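Local coordinates for protein glycosyl hyrolase, family 3 (Deinococcus radiodurans, PDB 3TEV) that probably hydrolyses O-glycosidic bonds in carbohydrate substrates through a TIM-barrel domain of glycosyl hydrolase family 3, at residues 47-52 with 61-66. Numbering follows the deposited sequence. Where two conformers were deposited one is given.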
loop_
_atom_site.group_PDB
_atom_site.type_symbol
_atom_site.label_atom_id
_atom_site.label_comp_id
_atom_site.label_asym_id
_atom_site.label_seq_id
_atom_site.Cartn_x
_atom_site.Cartn_y
_atom_site.Cartn_z
ATOM N N VAL A 47 9.454 -4.902 2.709
ATOM C CA VAL A 47 10.213 -3.653 2.730
ATOM C C VAL A 47 9.769 -2.757 1.586
ATOM O O VAL A 47 9.421 -3.253 0.510
ATOM C CB VAL A 47 11.724 -3.891 2.557
ATOM C CG1 VAL A 47 12.394 -2.599 2.139
ATOM C CG2 VAL A 47 12.338 -4.427 3.835
ATOM N N CYS A 48 9.776 -1.446 1.811
ATOM C CA CYS A 48 9.455 -0.496 0.747
ATOM C C CYS A 48 10.703 0.319 0.499
ATOM O O CYS A 48 11.356 0.749 1.450
ATOM C CB CYS A 48 8.269 0.406 1.101
ATOM S SG CYS A 48 7.769 1.440 -0.358
ATOM N N LEU A 49 11.059 0.480 -0.770
ATOM C CA LEU A 49 12.238 1.253 -1.159
ATOM C C LEU A 49 11.859 2.647 -1.630
ATOM O O LEU A 49 10.804 2.841 -2.224
ATOM C CB LEU A 49 13.000 0.538 -2.261
ATOM C CG LEU A 49 13.472 -0.881 -1.954
ATOM C CD1 LEU A 49 14.081 -1.491 -3.184
ATOM C CD2 LEU A 49 14.455 -0.918 -0.782
ATOM N N PHE A 50 12.729 3.611 -1.348
ATOM C CA PHE A 50 12.541 5.011 -1.725
ATOM C C PHE A 50 13.825 5.550 -2.369
ATOM O O PHE A 50 14.816 4.833 -2.483
ATOM C CB PHE A 50 12.192 5.844 -0.487
ATOM C CG PHE A 50 10.932 5.412 0.193
ATOM C CD1 PHE A 50 9.709 5.967 -0.164
ATOM C CD2 PHE A 50 10.958 4.431 1.178
ATOM C CE1 PHE A 50 8.522 5.546 0.460
ATOM C CE2 PHE A 50 9.790 4.006 1.808
ATOM C CZ PHE A 50 8.570 4.558 1.453
ATOM N N GLY A 51 13.801 6.818 -2.764
ATOM C CA GLY A 51 14.943 7.480 -3.406
ATOM C C GLY A 51 16.251 7.255 -2.674
ATOM O O GLY A 51 17.268 6.939 -3.295
ATOM N N LYS A 52 16.224 7.374 -1.347
ATOM C CA LYS A 52 17.401 7.096 -0.530
ATOM C C LYS A 52 17.993 5.684 -0.741
ATOM O O LYS A 52 19.111 5.425 -0.313
ATOM C CB LYS A 52 17.072 7.301 0.958
ATOM C CG LYS A 52 16.052 6.286 1.533
ATOM C CD LYS A 52 15.909 6.410 3.044
ATOM C CE LYS A 52 14.624 5.735 3.494
ATOM N NZ LYS A 52 14.672 5.328 4.913
ATOM N N ARG A 61 19.778 -3.812 -8.250
ATOM C CA ARG A 61 19.712 -5.250 -8.484
ATOM C C ARG A 61 20.439 -6.018 -7.384
ATOM O O ARG A 61 19.946 -7.037 -6.919
ATOM C CB ARG A 61 20.288 -5.622 -9.856
ATOM C CG ARG A 61 20.153 -7.106 -10.199
ATOM C CD ARG A 61 20.583 -7.418 -11.642
ATOM N NE ARG A 61 19.648 -6.892 -12.653
ATOM C CZ ARG A 61 19.846 -5.792 -13.394
ATOM N NH1 ARG A 61 18.933 -5.412 -14.280
ATOM N NH2 ARG A 61 20.958 -5.069 -13.264
ATOM N N ARG A 62 21.610 -5.518 -6.992
ATOM C CA ARG A 62 22.384 -6.067 -5.886
ATOM C C ARG A 62 21.595 -5.967 -4.562
ATOM O O ARG A 62 21.488 -6.944 -3.820
ATOM C CB ARG A 62 23.744 -5.359 -5.795
ATOM C CG ARG A 62 24.794 -6.037 -4.895
ATOM C CD ARG A 62 26.092 -5.203 -4.788
ATOM N NE ARG A 62 26.476 -4.569 -6.064
ATOM C CZ ARG A 62 26.463 -3.250 -6.300
ATOM N NH1 ARG A 62 26.822 -2.778 -7.498
ATOM N NH2 ARG A 62 26.097 -2.396 -5.340
ATOM N N LEU A 63 20.995 -4.810 -4.306
ATOM C CA LEU A 63 20.218 -4.609 -3.082
ATOM C C LEU A 63 19.008 -5.554 -2.960
ATOM O O LEU A 63 18.786 -6.133 -1.901
ATOM C CB LEU A 63 19.790 -3.146 -2.942
ATOM C CG LEU A 63 18.860 -2.822 -1.774
ATOM C CD1 LEU A 63 19.494 -3.178 -0.400
ATOM C CD2 LEU A 63 18.457 -1.380 -1.798
ATOM N N CYS A 64 18.249 -5.727 -4.041
ATOM C CA CYS A 64 17.063 -6.571 -4.014
ATOM C C CYS A 64 17.398 -8.058 -3.974
ATOM O O CYS A 64 16.636 -8.851 -3.391
ATOM C CB CYS A 64 16.139 -6.249 -5.181
ATOM S SG CYS A 64 15.526 -4.555 -5.051
ATOM N N ALA A 65 18.536 -8.429 -4.575
ATOM C CA ALA A 65 18.990 -9.810 -4.527
ATOM C C ALA A 65 19.380 -10.126 -3.099
ATOM O O ALA A 65 18.985 -11.159 -2.567
ATOM C CB ALA A 65 20.165 -10.073 -5.504
ATOM N N ASP A 66 20.126 -9.224 -2.469
ATOM C CA ASP A 66 20.468 -9.390 -1.060
ATOM C C ASP A 66 19.216 -9.517 -0.164
ATOM O O ASP A 66 19.163 -10.369 0.733
ATOM C CB ASP A 66 21.352 -8.237 -0.591
ATOM C CG ASP A 66 22.725 -8.240 -1.254
ATOM O OD1 ASP A 66 23.123 -9.248 -1.894
ATOM O OD2 ASP A 66 23.413 -7.209 -1.155
#
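No ring or other flat group lies between L49 and its two partners, L63 and C64, so there are no faces or edges to match: the contact is made by methyl groups and a thiol sulfur. The two methyls of L49 have different partners. Its CD1 meets SG of C64 at 3.9 Å, while its CD2 touches CD2 of L63 at 4.2 Å. The CB bond of L49 points toward the helix; with CG beside the backbone N (chi1 -57°) and an extended chi2 (174°), the chain carries CD1 to the sulfur. L63 sets CG anti to the backbone N (chi1 174°), and the two leucine side chains run antiparallel alongside one another, touching through one CD2 methyl each. C64 comes from the flank of its helix. The backbones stay well apart, with 9.6 Å between CA of L49 and CA of C64.

This is the strand-to-helix packing of a beta-alpha-beta unit, in which helix 57-71 links the parallel strands 46-49 and 76-79. Strand 46-49 is the second strand of the (beta/alpha)8 barrel, held by backbone bonds to both neighbours, C48 to I24 and L49 to A78. L60 of the same helix also reaches L49, and I77 of the next strand touches both L49 and C64.

All three touching residues are buried, and the two segments bury 97 Å² between them, both sides summed. Across this interface the interactions are apolar and nondirectional, consistent with cohesion by dispersion and burial from water within the apolar layer between barrel strands and surrounding helices.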